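Local coordinates for protein toll (Drosophila melanogaster, PDB 4LXR), which binds the cleaved, activated cytokine spaetzle and triggers Toll signalling in embryonic dorsal-ventral patterning and antifungal immunity, at residues 180-185 and 199-204; 204-209 and 226-231; 540-545 and 587-592; 547-552 and 580-585. All coordinates share one frame; numbering follows the deposited sequence.

Interaction 1 (180-185 and 199-204)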
loop_
_atom_site.group_PDB
_atom_site.type_symbol
_atom_site.label_atom_id
_atom_site.label_comp_id
_atom_site.label_asym_id
_atom_site.label_seq_id
_atom_site.Cartn_x
_atom_site.Cartn_y
_atom_site.Cartn_z
ATOM N N ASN A 180 2.960 17.152 33.318
ATOM C CA ASN A 180 3.217 18.208 34.272
ATOM C C ASN A 180 4.633 18.041 34.750
ATOM O O ASN A 180 5.479 17.528 34.007
ATOM C CB ASN A 180 2.196 18.178 35.416
ATOM C CG ASN A 180 0.873 18.825 35.021
ATOM O OD1 ASN A 180 0.784 20.053 34.887
ATOM N ND2 ASN A 180 -0.159 17.999 34.810
ATOM N N LYS A 181 4.912 18.481 35.971
ATOM C CA LYS A 181 6.264 18.357 36.507
ATOM C C LYS A 181 6.249 17.683 37.879
ATOM O O LYS A 181 7.087 17.982 38.739
ATOM C CB LYS A 181 6.944 19.736 36.578
ATOM C CG LYS A 181 7.400 20.310 35.217
ATOM C CD LYS A 181 7.977 21.734 35.417
ATOM C CE LYS A 181 8.631 22.308 34.149
ATOM N NZ LYS A 181 9.230 23.681 34.374
ATOM N N LEU A 182 5.298 16.773 38.087
ATOM C CA LEU A 182 5.141 16.153 39.406
ATOM C C LEU A 182 6.335 15.286 39.806
ATOM O O LEU A 182 6.776 14.435 39.038
ATOM C CB LEU A 182 3.830 15.356 39.487
ATOM C CG LEU A 182 2.595 16.258 39.466
ATOM C CD1 LEU A 182 1.319 15.476 39.201
ATOM C CD2 LEU A 182 2.494 17.061 40.775
ATOM N N ARG A 183 6.854 15.505 41.011
ATOM C CA ARG A 183 7.990 14.724 41.515
ATOM C C ARG A 183 7.568 13.702 42.554
ATOM O O ARG A 183 8.255 12.693 42.770
ATOM C CB ARG A 183 9.013 15.630 42.183
ATOM C CG ARG A 183 9.618 16.664 41.295
ATOM C CD ARG A 183 9.437 18.053 41.889
ATOM N NE ARG A 183 10.530 18.914 41.459
ATOM C CZ ARG A 183 10.577 19.555 40.296
ATOM N NH1 ARG A 183 9.566 19.458 39.434
ATOM N NH2 ARG A 183 11.634 20.310 40.008
ATOM N N GLN A 184 6.463 13.999 43.236
ATOM C CA GLN A 184 5.969 13.149 44.305
ATOM C C GLN A 184 4.457 12.978 44.188
ATOM O O GLN A 184 3.755 13.898 43.781
ATOM C CB GLN A 184 6.306 13.755 45.696
ATOM C CG GLN A 184 7.779 14.123 45.900
ATOM C CD GLN A 184 8.689 12.897 45.947
ATOM O OE1 GLN A 184 8.221 11.773 46.158
ATOM N NE2 GLN A 184 9.998 13.110 45.748
ATOM N N MET A 185 3.965 11.801 44.567
ATOM C CA MET A 185 2.541 11.623 44.801
ATOM C C MET A 185 2.108 12.444 46.014
ATOM O O MET A 185 2.713 12.354 47.078
ATOM C CB MET A 185 2.219 10.148 45.054
ATOM C CG MET A 185 0.735 9.826 44.947
ATOM S SD MET A 185 0.223 9.857 43.218
ATOM C CE MET A 185 1.253 8.538 42.590
ATOM N N LEU A 199 -6.087 6.851 36.999
ATOM C CA LEU A 199 -5.047 7.719 37.505
ATOM C C LEU A 199 -3.986 7.897 36.430
ATOM O O LEU A 199 -3.111 7.044 36.273
ATOM C CB LEU A 199 -4.439 7.104 38.779
ATOM C CG LEU A 199 -3.394 7.952 39.523
ATOM C CD1 LEU A 199 -3.914 9.363 39.742
ATOM C CD2 LEU A 199 -3.019 7.306 40.875
ATOM N N ASN A 200 -4.073 8.987 35.668
ATOM C CA ASN A 200 -3.082 9.279 34.644
ATOM C C ASN A 200 -1.992 10.237 35.106
ATOM O O ASN A 200 -2.267 11.391 35.432
ATOM C CB ASN A 200 -3.750 9.832 33.364
ATOM C CG ASN A 200 -4.233 8.730 32.453
ATOM O OD1 ASN A 200 -4.164 7.558 32.817
ATOM N ND2 ASN A 200 -4.732 9.094 31.263
ATOM N N LEU A 201 -0.746 9.770 35.082
ATOM C CA LEU A 201 0.371 10.543 35.618
ATOM C C LEU A 201 1.537 10.519 34.661
ATOM O O LEU A 201 2.673 10.744 35.075
ATOM C CB LEU A 201 0.817 9.982 36.967
ATOM C CG LEU A 201 -0.232 10.082 38.084
ATOM C CD1 LEU A 201 0.097 9.175 39.284
ATOM C CD2 LEU A 201 -0.358 11.533 38.535
ATOM N N TRP A 202 1.257 10.269 33.379
ATOM C CA TRP A 202 2.332 10.114 32.380
ATOM C C TRP A 202 3.042 11.438 32.140
ATOM O O TRP A 202 2.471 12.517 32.385
ATOM C CB TRP A 202 1.782 9.537 31.054
ATOM C CG TRP A 202 0.572 10.275 30.554
ATOM C CD1 TRP A 202 -0.721 10.101 30.969
ATOM C CD2 TRP A 202 0.539 11.314 29.575
ATOM N NE1 TRP A 202 -1.564 10.959 30.290
ATOM C CE2 TRP A 202 -0.808 11.719 29.431
ATOM C CE3 TRP A 202 1.511 11.933 28.790
ATOM C CZ2 TRP A 202 -1.195 12.729 28.555
ATOM C CZ3 TRP A 202 1.121 12.930 27.905
ATOM C CH2 TRP A 202 -0.215 13.312 27.792
ATOM N N SER A 203 4.288 11.348 31.681
ATOM C CA SER A 203 5.104 12.521 31.341
ATOM C C SER A 203 5.216 13.469 32.521
ATOM O O SER A 203 4.990 14.672 32.390
ATOM C CB SER A 203 4.551 13.260 30.121
ATOM O OG SER A 203 4.728 12.505 28.938
ATOM N N ASN A 204 5.537 12.902 33.676
ATOM C CA ASN A 204 5.890 13.681 34.846
ATOM C C ASN A 204 7.316 13.324 35.221
ATOM O O ASN A 204 8.071 12.859 34.375
ATOM C CB ASN A 204 4.898 13.416 35.979
ATOM C CG ASN A 204 3.645 14.243 35.834
ATOM O OD1 ASN A 204 3.687 15.454 36.041
ATOM N ND2 ASN A 204 2.530 13.613 35.417
#

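Interaction 2 (204-209 and 226-231)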
loop_
_atom_site.group_PDB
_atom_site.type_symbol
_atom_site.label_atom_id
_atom_site.label_comp_id
_atom_site.label_asym_id
_atom_site.label_seq_id
_atom_site.Cartn_x
_atom_site.Cartn_y
_atom_site.Cartn_z
ATOM N N ASN A 204 5.537 12.902 33.676
ATOM C CA ASN A 204 5.890 13.681 34.846
ATOM C C ASN A 204 7.316 13.324 35.221
ATOM O O ASN A 204 8.071 12.859 34.375
ATOM C CB ASN A 204 4.898 13.416 35.979
ATOM C CG ASN A 204 3.645 14.243 35.834
ATOM O OD1 ASN A 204 3.687 15.454 36.041
ATOM N ND2 ASN A 204 2.530 13.613 35.417
ATOM N N GLN A 205 7.710 13.527 36.471
ATOM C CA GLN A 205 9.070 13.150 36.848
ATOM C C GLN A 205 9.036 12.434 38.187
ATOM O O GLN A 205 9.740 12.799 39.132
ATOM C CB GLN A 205 10.057 14.347 36.786
ATOM C CG GLN A 205 9.613 15.611 37.554
ATOM C CD GLN A 205 10.570 16.802 37.377
ATOM O OE1 GLN A 205 10.374 17.647 36.509
ATOM N NE2 GLN A 205 11.599 16.868 38.204
ATOM N N LEU A 206 8.187 11.407 38.243
ATOM C CA LEU A 206 7.955 10.628 39.459
ATOM C C LEU A 206 9.019 9.543 39.634
ATOM O O LEU A 206 8.790 8.371 39.338
ATOM C CB LEU A 206 6.553 10.003 39.416
ATOM C CG LEU A 206 5.382 10.992 39.403
ATOM C CD1 LEU A 206 4.117 10.281 38.921
ATOM C CD2 LEU A 206 5.162 11.630 40.800
ATOM N N HIS A 207 10.179 9.960 40.127
ATOM C CA HIS A 207 11.347 9.104 40.271
ATOM C C HIS A 207 11.455 8.453 41.649
ATOM O O HIS A 207 12.502 7.922 41.995
ATOM C CB HIS A 207 12.612 9.942 40.043
ATOM C CG HIS A 207 12.622 10.666 38.737
ATOM N ND1 HIS A 207 13.461 11.728 38.480
ATOM C CD2 HIS A 207 11.904 10.466 37.605
ATOM C CE1 HIS A 207 13.261 12.151 37.245
ATOM N NE2 HIS A 207 12.316 11.407 36.694
ATOM N N ASN A 208 10.399 8.512 42.452
ATOM C CA ASN A 208 10.487 8.001 43.820
ATOM C C ASN A 208 9.197 7.349 44.309
ATOM O O ASN A 208 8.840 7.479 45.465
ATOM C CB ASN A 208 10.907 9.119 44.783
ATOM C CG ASN A 208 12.332 9.613 44.529
ATOM O OD1 ASN A 208 12.538 10.731 44.045
ATOM N ND2 ASN A 208 13.320 8.781 44.860
ATOM N N LEU A 209 8.494 6.658 43.422
ATOM C CA LEU A 209 7.249 6.008 43.788
ATOM C C LEU A 209 7.540 4.844 44.724
ATOM O O LEU A 209 8.459 4.057 44.483
ATOM C CB LEU A 209 6.506 5.515 42.537
ATOM C CG LEU A 209 5.923 6.571 41.612
ATOM C CD1 LEU A 209 5.333 5.881 40.385
ATOM C CD2 LEU A 209 4.861 7.442 42.320
ATOM N N HIS A 226 3.708 6.131 32.254
ATOM C CA HIS A 226 4.653 6.152 31.149
ATOM C C HIS A 226 5.416 7.470 31.058
ATOM O O HIS A 226 4.918 8.505 31.491
ATOM C CB HIS A 226 4.020 5.700 29.814
ATOM C CG HIS A 226 3.228 6.749 29.077
ATOM N ND1 HIS A 226 1.852 6.827 29.142
ATOM C CD2 HIS A 226 3.607 7.676 28.163
ATOM C CE1 HIS A 226 1.425 7.800 28.352
ATOM N NE2 HIS A 226 2.470 8.329 27.742
ATOM N N ASP A 227 6.652 7.396 30.561
ATOM C CA ASP A 227 7.531 8.556 30.388
ATOM C C ASP A 227 7.703 9.391 31.674
ATOM O O ASP A 227 7.397 10.586 31.700
ATOM C CB ASP A 227 7.036 9.446 29.233
ATOM C CG ASP A 227 7.927 10.651 29.013
ATOM O OD1 ASP A 227 9.164 10.514 29.153
ATOM O OD2 ASP A 227 7.387 11.741 28.732
ATOM N N ASN A 228 8.192 8.754 32.734
ATOM C CA ASN A 228 8.472 9.446 33.973
ATOM C C ASN A 228 9.938 9.364 34.343
ATOM O O ASN A 228 10.283 9.611 35.484
ATOM C CB ASN A 228 7.636 8.875 35.126
ATOM C CG ASN A 228 6.364 9.651 35.344
ATOM O OD1 ASN A 228 6.368 10.661 36.035
ATOM N ND2 ASN A 228 5.272 9.200 34.732
ATOM N N GLY A 229 10.784 8.989 33.383
ATOM C CA GLY A 229 12.211 8.845 33.629
ATOM C C GLY A 229 12.515 7.864 34.754
ATOM O O GLY A 229 13.522 8.006 35.433
ATOM N N ILE A 230 11.646 6.871 34.952
ATOM C CA ILE A 230 11.812 5.896 36.037
ATOM C C ILE A 230 12.893 4.863 35.712
ATOM O O ILE A 230 12.850 4.219 34.653
ATOM C CB ILE A 230 10.476 5.166 36.356
ATOM C CG1 ILE A 230 9.404 6.164 36.798
ATOM C CG2 ILE A 230 10.677 4.107 37.450
ATOM C CD1 ILE A 230 8.074 5.490 37.157
ATOM N N GLU A 231 13.860 4.707 36.612
ATOM C CA GLU A 231 14.976 3.776 36.396
ATOM C C GLU A 231 14.749 2.433 37.077
ATOM O O GLU A 231 15.115 1.390 36.543
ATOM C CB GLU A 231 16.295 4.381 36.893
ATOM C CG GLU A 231 16.821 5.490 36.026
ATOM C CD GLU A 231 17.994 6.209 36.646
ATOM O OE1 GLU A 231 18.588 5.673 37.603
ATOM O OE2 GLU A 231 18.316 7.320 36.179
#

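Interaction 3 (540-545 and 587-592)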
loop_
_atom_site.group_PDB
_atom_site.type_symbol
_atom_site.label_atom_id
_atom_site.label_comp_id
_atom_site.label_asym_id
_atom_site.label_seq_id
_atom_site.Cartn_x
_atom_site.Cartn_y
_atom_site.Cartn_z
ATOM N N CYS A 540 10.215 -14.756 -33.449
ATOM C CA CYS A 540 9.108 -15.472 -34.080
ATOM C C CYS A 540 8.329 -16.384 -33.119
ATOM O O CYS A 540 7.222 -16.836 -33.438
ATOM C CB CYS A 540 9.614 -16.273 -35.281
ATOM S SG CYS A 540 10.802 -17.565 -34.865
ATOM N N THR A 541 8.894 -16.632 -31.934
ATOM C CA THR A 541 8.320 -17.613 -31.004
ATOM C C THR A 541 7.173 -17.074 -30.143
ATOM O O THR A 541 6.493 -17.846 -29.463
ATOM C CB THR A 541 9.401 -18.267 -30.089
ATOM O OG1 THR A 541 9.925 -17.290 -29.183
ATOM C CG2 THR A 541 10.540 -18.835 -30.921
ATOM N N ILE A 542 6.952 -15.762 -30.171
ATOM C CA ILE A 542 5.896 -15.171 -29.358
ATOM C C ILE A 542 4.754 -14.655 -30.212
ATOM O O ILE A 542 3.952 -13.830 -29.752
ATOM C CB ILE A 542 6.411 -14.028 -28.438
ATOM C CG1 ILE A 542 6.866 -12.823 -29.257
ATOM C CG2 ILE A 542 7.535 -14.527 -27.537
ATOM C CD1 ILE A 542 6.994 -11.557 -28.447
ATOM N N LEU A 543 4.678 -15.163 -31.446
ATOM C CA LEU A 543 3.716 -14.686 -32.441
ATOM C C LEU A 543 2.279 -14.693 -31.937
ATOM O O LEU A 543 1.599 -13.672 -31.973
ATOM C CB LEU A 543 3.807 -15.509 -33.735
ATOM C CG LEU A 543 2.637 -15.310 -34.708
ATOM C CD1 LEU A 543 2.582 -13.878 -35.226
ATOM C CD2 LEU A 543 2.701 -16.307 -35.860
ATOM N N TRP A 544 1.821 -15.842 -31.454
ATOM C CA TRP A 544 0.412 -15.979 -31.103
ATOM C C TRP A 544 0.053 -15.234 -29.833
ATOM O O TRP A 544 -1.072 -14.759 -29.697
ATOM C CB TRP A 544 -0.015 -17.450 -31.082
ATOM C CG TRP A 544 0.017 -18.013 -32.471
ATOM C CD1 TRP A 544 0.896 -18.931 -32.972
ATOM C CD2 TRP A 544 -0.837 -17.634 -33.563
ATOM N NE1 TRP A 544 0.624 -19.165 -34.306
ATOM C CE2 TRP A 544 -0.433 -18.383 -34.691
ATOM C CE3 TRP A 544 -1.913 -16.749 -33.691
ATOM C CZ2 TRP A 544 -1.070 -18.271 -35.937
ATOM C CZ3 TRP A 544 -2.549 -16.639 -34.930
ATOM C CH2 TRP A 544 -2.122 -17.397 -36.035
ATOM N N PHE A 545 1.018 -15.109 -28.924
ATOM C CA PHE A 545 0.876 -14.226 -27.778
ATOM C C PHE A 545 0.642 -12.788 -28.230
ATOM O O PHE A 545 -0.275 -12.120 -27.757
ATOM C CB PHE A 545 2.116 -14.274 -26.876
ATOM C CG PHE A 545 2.132 -13.202 -25.823
ATOM C CD1 PHE A 545 1.256 -13.258 -24.739
ATOM C CD2 PHE A 545 3.012 -12.129 -25.911
ATOM C CE1 PHE A 545 1.267 -12.268 -23.754
ATOM C CE2 PHE A 545 3.029 -11.134 -24.926
ATOM C CZ PHE A 545 2.151 -11.207 -23.849
ATOM N N GLN A 587 4.496 -9.346 -38.325
ATOM C CA GLN A 587 5.464 -9.799 -39.327
ATOM C C GLN A 587 6.902 -9.373 -38.999
ATOM O O GLN A 587 7.839 -9.734 -39.707
ATOM C CB GLN A 587 5.065 -9.359 -40.746
ATOM C CG GLN A 587 5.321 -7.897 -41.070
ATOM C CD GLN A 587 4.307 -6.960 -40.444
ATOM O OE1 GLN A 587 3.327 -7.394 -39.833
ATOM N NE2 GLN A 587 4.543 -5.661 -40.586
ATOM N N THR A 588 7.064 -8.623 -37.913
ATOM C CA THR A 588 8.375 -8.165 -37.465
ATOM C C THR A 588 9.047 -9.226 -36.614
ATOM O O THR A 588 10.259 -9.190 -36.397
ATOM C CB THR A 588 8.268 -6.890 -36.611
ATOM O OG1 THR A 588 7.218 -6.059 -37.115
ATOM C CG2 THR A 588 9.575 -6.117 -36.640
ATOM N N LEU A 589 8.247 -10.166 -36.121
ATOM C CA LEU A 589 8.745 -11.188 -35.212
ATOM C C LEU A 589 9.525 -12.230 -35.990
ATOM O O LEU A 589 8.939 -13.085 -36.647
ATOM C CB LEU A 589 7.584 -11.847 -34.476
ATOM C CG LEU A 589 6.692 -10.900 -33.670
ATOM C CD1 LEU A 589 5.522 -11.661 -33.086
ATOM C CD2 LEU A 589 7.483 -10.219 -32.565
ATOM N N ILE A 590 10.848 -12.158 -35.926
ATOM C CA ILE A 590 11.667 -13.063 -36.718
ATOM C C ILE A 590 12.669 -13.874 -35.905
ATOM O O ILE A 590 13.112 -13.464 -34.828
ATOM C CB ILE A 590 12.407 -12.319 -37.851
ATOM C CG1 ILE A 590 13.370 -11.281 -37.268
ATOM C CG2 ILE A 590 11.395 -11.692 -38.830
ATOM C CD1 ILE A 590 14.258 -10.615 -38.317
ATOM N N CYS A 591 13.005 -15.042 -36.435
ATOM C CA CYS A 591 14.059 -15.871 -35.875
ATOM C C CYS A 591 15.114 -16.137 -36.949
ATOM O O CYS A 591 14.794 -16.638 -38.028
ATOM C CB CYS A 591 13.483 -17.185 -35.346
ATOM S SG CYS A 591 12.478 -17.007 -33.834
ATOM N N PRO A 592 16.374 -15.783 -36.665
ATOM C CA PRO A 592 17.472 -15.988 -37.617
ATOM C C PRO A 592 17.655 -17.456 -38.023
ATOM O O PRO A 592 17.252 -18.368 -37.306
ATOM C CB PRO A 592 18.701 -15.497 -36.842
ATOM C CG PRO A 592 18.156 -14.519 -35.844
ATOM C CD PRO A 592 16.809 -15.056 -35.457
#

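Interaction 4 (547-552 and 580-585)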
loop_
_atom_site.group_PDB
_atom_site.type_symbol
_atom_site.label_atom_id
_atom_site.label_comp_id
_atom_site.label_asym_id
_atom_site.label_seq_id
_atom_site.Cartn_x
_atom_site.Cartn_y
_atom_site.Cartn_z
ATOM N N GLN A 547 -0.487 -11.817 -31.124
ATOM C CA GLN A 547 -1.812 -11.771 -31.746
ATOM C C GLN A 547 -2.913 -11.784 -30.677
ATOM O O GLN A 547 -3.937 -11.122 -30.829
ATOM C CB GLN A 547 -2.014 -12.925 -32.743
ATOM C CG GLN A 547 -1.001 -13.008 -33.889
ATOM C CD GLN A 547 -1.172 -11.918 -34.932
ATOM O OE1 GLN A 547 -1.167 -10.729 -34.612
ATOM N NE2 GLN A 547 -1.316 -12.322 -36.198
ATOM N N LEU A 548 -2.690 -12.538 -29.600
ATOM C CA LEU A 548 -3.618 -12.588 -28.468
ATOM C C LEU A 548 -3.740 -11.213 -27.830
ATOM O O LEU A 548 -4.843 -10.733 -27.568
ATOM C CB LEU A 548 -3.148 -13.614 -27.424
ATOM C CG LEU A 548 -3.980 -13.946 -26.175
ATOM C CD1 LEU A 548 -3.752 -12.969 -25.025
ATOM C CD2 LEU A 548 -5.451 -14.002 -26.522
ATOM N N VAL A 549 -2.594 -10.587 -27.586
ATOM C CA VAL A 549 -2.542 -9.274 -26.956
ATOM C C VAL A 549 -3.312 -8.224 -27.759
ATOM O O VAL A 549 -3.936 -7.329 -27.190
ATOM C CB VAL A 549 -1.075 -8.834 -26.701
ATOM C CG1 VAL A 549 -0.947 -7.319 -26.675
ATOM C CG2 VAL A 549 -0.557 -9.455 -25.400
ATOM N N ARG A 550 -3.289 -8.346 -29.080
ATOM C CA ARG A 550 -4.060 -7.430 -29.914
ATOM C C ARG A 550 -5.428 -8.021 -30.289
ATOM O O ARG A 550 -6.069 -8.684 -29.475
ATOM C CB ARG A 550 -3.250 -6.983 -31.140
ATOM C CG ARG A 550 -2.567 -8.100 -31.903
ATOM C CD ARG A 550 -1.176 -7.683 -32.396
ATOM N NE ARG A 550 -1.198 -6.589 -33.370
ATOM C CZ ARG A 550 -1.465 -6.740 -34.668
ATOM N NH1 ARG A 550 -1.456 -5.688 -35.474
ATOM N NH2 ARG A 550 -1.750 -7.940 -35.160
ATOM N N GLY A 551 -5.881 -7.786 -31.511
ATOM C CA GLY A 551 -7.184 -8.284 -31.910
ATOM C C GLY A 551 -7.204 -9.745 -32.324
ATOM O O GLY A 551 -7.842 -10.579 -31.680
ATOM N N VAL A 552 -6.470 -10.039 -33.391
ATOM C CA VAL A 552 -6.561 -11.291 -34.153
ATOM C C VAL A 552 -6.895 -12.611 -33.434
ATOM O O VAL A 552 -7.898 -13.251 -33.751
ATOM C CB VAL A 552 -5.287 -11.505 -34.989
ATOM C CG1 VAL A 552 -5.525 -12.575 -36.042
ATOM C CG2 VAL A 552 -4.866 -10.194 -35.636
ATOM N N PRO A 580 6.538 -1.516 -26.540
ATOM C CA PRO A 580 5.498 -2.267 -25.831
ATOM C C PRO A 580 4.814 -3.308 -26.709
ATOM O O PRO A 580 4.457 -3.044 -27.860
ATOM C CB PRO A 580 4.506 -1.178 -25.412
ATOM C CG PRO A 580 5.333 0.060 -25.332
ATOM C CD PRO A 580 6.321 -0.062 -26.451
ATOM N N VAL A 581 4.628 -4.487 -26.125
ATOM C CA VAL A 581 4.095 -5.667 -26.803
ATOM C C VAL A 581 2.862 -5.436 -27.691
ATOM O O VAL A 581 2.731 -6.056 -28.748
ATOM C CB VAL A 581 3.857 -6.799 -25.772
ATOM C CG1 VAL A 581 2.550 -7.527 -26.017
ATOM C CG2 VAL A 581 5.033 -7.756 -25.772
ATOM N N ARG A 582 1.976 -4.535 -27.275
ATOM C CA ARG A 582 0.770 -4.236 -28.048
ATOM C C ARG A 582 1.109 -3.563 -29.384
ATOM O O ARG A 582 0.444 -3.802 -30.397
ATOM C CB ARG A 582 -0.196 -3.365 -27.232
ATOM C CG ARG A 582 -1.618 -3.324 -27.782
ATOM C CD ARG A 582 -2.581 -2.553 -26.875
ATOM N NE ARG A 582 -2.271 -1.126 -26.792
ATOM C CZ ARG A 582 -3.104 -0.198 -26.322
ATOM N NH1 ARG A 582 -4.316 -0.536 -25.894
ATOM N NH2 ARG A 582 -2.730 1.075 -26.284
ATOM N N GLN A 583 2.157 -2.741 -29.377
ATOM C CA GLN A 583 2.552 -1.966 -30.553
ATOM C C GLN A 583 3.296 -2.787 -31.602
ATOM O O GLN A 583 3.595 -2.292 -32.686
ATOM C CB GLN A 583 3.432 -0.787 -30.138
ATOM C CG GLN A 583 2.746 0.242 -29.259
ATOM C CD GLN A 583 3.657 1.415 -28.938
ATOM O OE1 GLN A 583 3.341 2.251 -28.089
ATOM N NE2 GLN A 583 4.797 1.480 -29.618
ATOM N N ILE A 584 3.612 -4.033 -31.278
ATOM C CA ILE A 584 4.393 -4.862 -32.188
ATOM C C ILE A 584 3.580 -5.296 -33.398
ATOM O O ILE A 584 2.432 -5.725 -33.268
ATOM C CB ILE A 584 4.933 -6.108 -31.483
ATOM C CG1 ILE A 584 5.802 -5.703 -30.304
ATOM C CG2 ILE A 584 5.739 -6.971 -32.436
ATOM C CD1 ILE A 584 6.228 -6.880 -29.487
ATOM N N GLU A 585 4.181 -5.174 -34.575
ATOM C CA GLU A 585 3.573 -5.691 -35.788
ATOM C C GLU A 585 4.046 -7.121 -35.987
ATOM O O GLU A 585 5.246 -7.392 -35.964
ATOM C CB GLU A 585 3.921 -4.799 -36.975
ATOM C CG GLU A 585 3.660 -3.336 -36.662
ATOM C CD GLU A 585 3.658 -2.449 -37.880
ATOM O OE1 GLU A 585 3.849 -2.968 -39.000
ATOM O OE2 GLU A 585 3.460 -1.226 -37.711
#

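Interaction 1 (180-185 and 199-204)
The carboxamide of N204 lies against the backbone of 180-182 and runs side by side with L182, its OD1 3.5 Å from L182 CB. With CG anti to the carbonyl carbon and beside the backbone N (chi1 -82°), the amide is turned so that its oxygen enters the bend of the neighbouring loop. There L182 N donates to N204 OD1 over 2.9 Å, in a nearly straight bond (162°) whose donor is tilted out of the carbonyl plane; N180 N adds a weak bond of 3.3 Å to the same N204 OD1. The other end of the amide is held too: N204 ND2 reaches L201 O of its own loop at 2.9 Å (175°), coming from above that carbonyl rather than along a lone pair, and also bonds F177 O. This buried clamp is a rung of the asparagine ladder of leucine-rich repeats, here joining LRR 2 to LRR 3; N180 makes the equivalent rung one turn earlier, with bonds to A156, I158, L154 and F177. Replacing this asparagine by alanine would probably leave L182 N without its acceptor, while L201 O would keep the N228 amide. Below the amide, apolar side chains fill the interior. M185, bent at chi2 and chi3, brings CE to 3.6 Å from L201 CD1, the two side chains crossing at about a right angle, while L182 CD1 meets L201 CD2 more loosely at 4.3 Å. On the ligand side, N200 and W202 touch both spaetzle chains between them.

Interaction 2 (204-209 and 226-231)
Loops 204-209 and 226-231 run alongside each other in the same direction, Q205 CA lying 4.7 Å from N228 CA and H207 CA 5.3 Å from I230 CA. The principal link is the N228 carboxamide. Its oxygen accepts a hydrogen bond from L206 N, with N228 OD1 3.0 Å from L206 N and a nearly straight N-H (168°), the donor tilted 20° from the carbonyl plane. The same oxygen packs on carbon, N228 OD1 being 3.1 Å from N204 CB and 3.4 Å from L206 CB, so it is enclosed by the loop it grips. The amide nitrogen of N228 is anchored on L201 and I225 carbonyls. L206 is the centre of an inverse gamma turn, and its carbonyl oxygen lies 3.4 Å from I230 CG1; further along, L209 CD1 meets I230 CD1 at 4.3 Å. Outside this core the imidazole of H207 turns an edge to the carbonyl of N228, though this approach is too tight in the model to be trusted. G229 has positive phi, which favours glycine. Nearer the concave side, D227 bonds the S203 hydroxyl, and both H226 and D227 pack on spaetzle. N252 repeats the pattern by accepting from the backbone N-H groups of N228 and I230, and the N228 amide is itself the rung of the asparagine ladder between LRR 3 and LRR 4 of this leucine-rich repeat solenoid.

Interaction 3 (540-545 and 587-592)
C540 holds its SG between its own backbone N and carbonyl carbon (chi1 63°), whereas C591 sets SG beside its backbone N and anti to the carbonyl carbon (chi1 -71°); these two choices turn the sulfurs to face each other. They form a disulfide, C540 SG to C591 SG 2.0 Å, with a torsion of -106° about the S-S bond. The bridge is flanked by T541, whose methyl CG2 sits 3.9 Å from C591 SG, while the hydroxyl of T541 turns to D539. Backbone lies close by as well: C540 CA approaches L589 O at 3.5 Å in a CH...O contact, and the nearest CA pair across the contact is C540 and I590. This is one of the two cystine links of LRRCT 1, the cysteine-rich cap that closes the first leucine-rich repeat block; C538 and C570 make the other. It ties the turn leading into helix 543-549 to strand 590-592, which pairs with strand 609-613 of the following N-terminal-type cap through C591 and V612. Beside the sulfur bridge L589 points into the first turn of the helix. Its CD1 is pressed on backbone, L589 CD1 to L543 CA 3.6 Å, and reaches side chains on two neighbouring residues, with L589 CD1 4.2 Å from I542 CG1 and 4.3 Å from L543 CD1. I542, at the N-cap position, also packs on L536 of strand 536-537, and L543 on T614.

Interaction 4 (547-552 and 580-585)
R550 NH2 donates to Q547 OE1 over 2.9 Å, a bent bond (138°) that lies in the carbonyl plane of the glutamine and ties the guanidinium back to the last turn of helix 543-549. R550 is the first residue beyond that helix, and its chain, bent at chi2 and chi3, brings the guanidinium alongside the 580-585 loop, R582 O near its plane at the edge. R550 NE is 3.7 Å from I584 O and 4.4 Å from R582 O, too long for bonds, and P586 packs against the same side chain. A leucine in place of R550 would probably leave the Q547 amide oxygen without this donor and its side chain less firmly fixed. The apolar part of the contact belongs to V549. Its CG1, anti to the backbone N, meets V581 CG1 at 3.6 Å, the two side chains crossing at about a right angle, and also presses on R582 CA at 3.8 Å. V581 reaches F545 and I546, one turn back, and I584 likewise packs on I546. The loop itself is braced by Q583 N to P580 O, 2.8 Å. Together these contacts fasten a long loop onto the end of the helix, an element of the LRRCT cap.

Interactions 1 and 2 come first along the chain, as successive rungs of the leucine-rich repeat solenoid, their centres 8 Å apart and N204 common to both; it accepts from the repeat before and packs against N228 of the next. The rings of W202 and H226, one from each, meet with nearly parallel planes on the face that meets spaetzle. Interactions 3 and 4 lie about 74 and 69 Å from interaction 2, centre to centre, in LRRCT 1. They share helix 543-549 and sit 11 Å apart, interaction 4 nested in the loop that the disulfide of interaction 3 closes, with I584 touching L589. The ligand-binding coil and its capping module occupy opposite sides of the chain's centre.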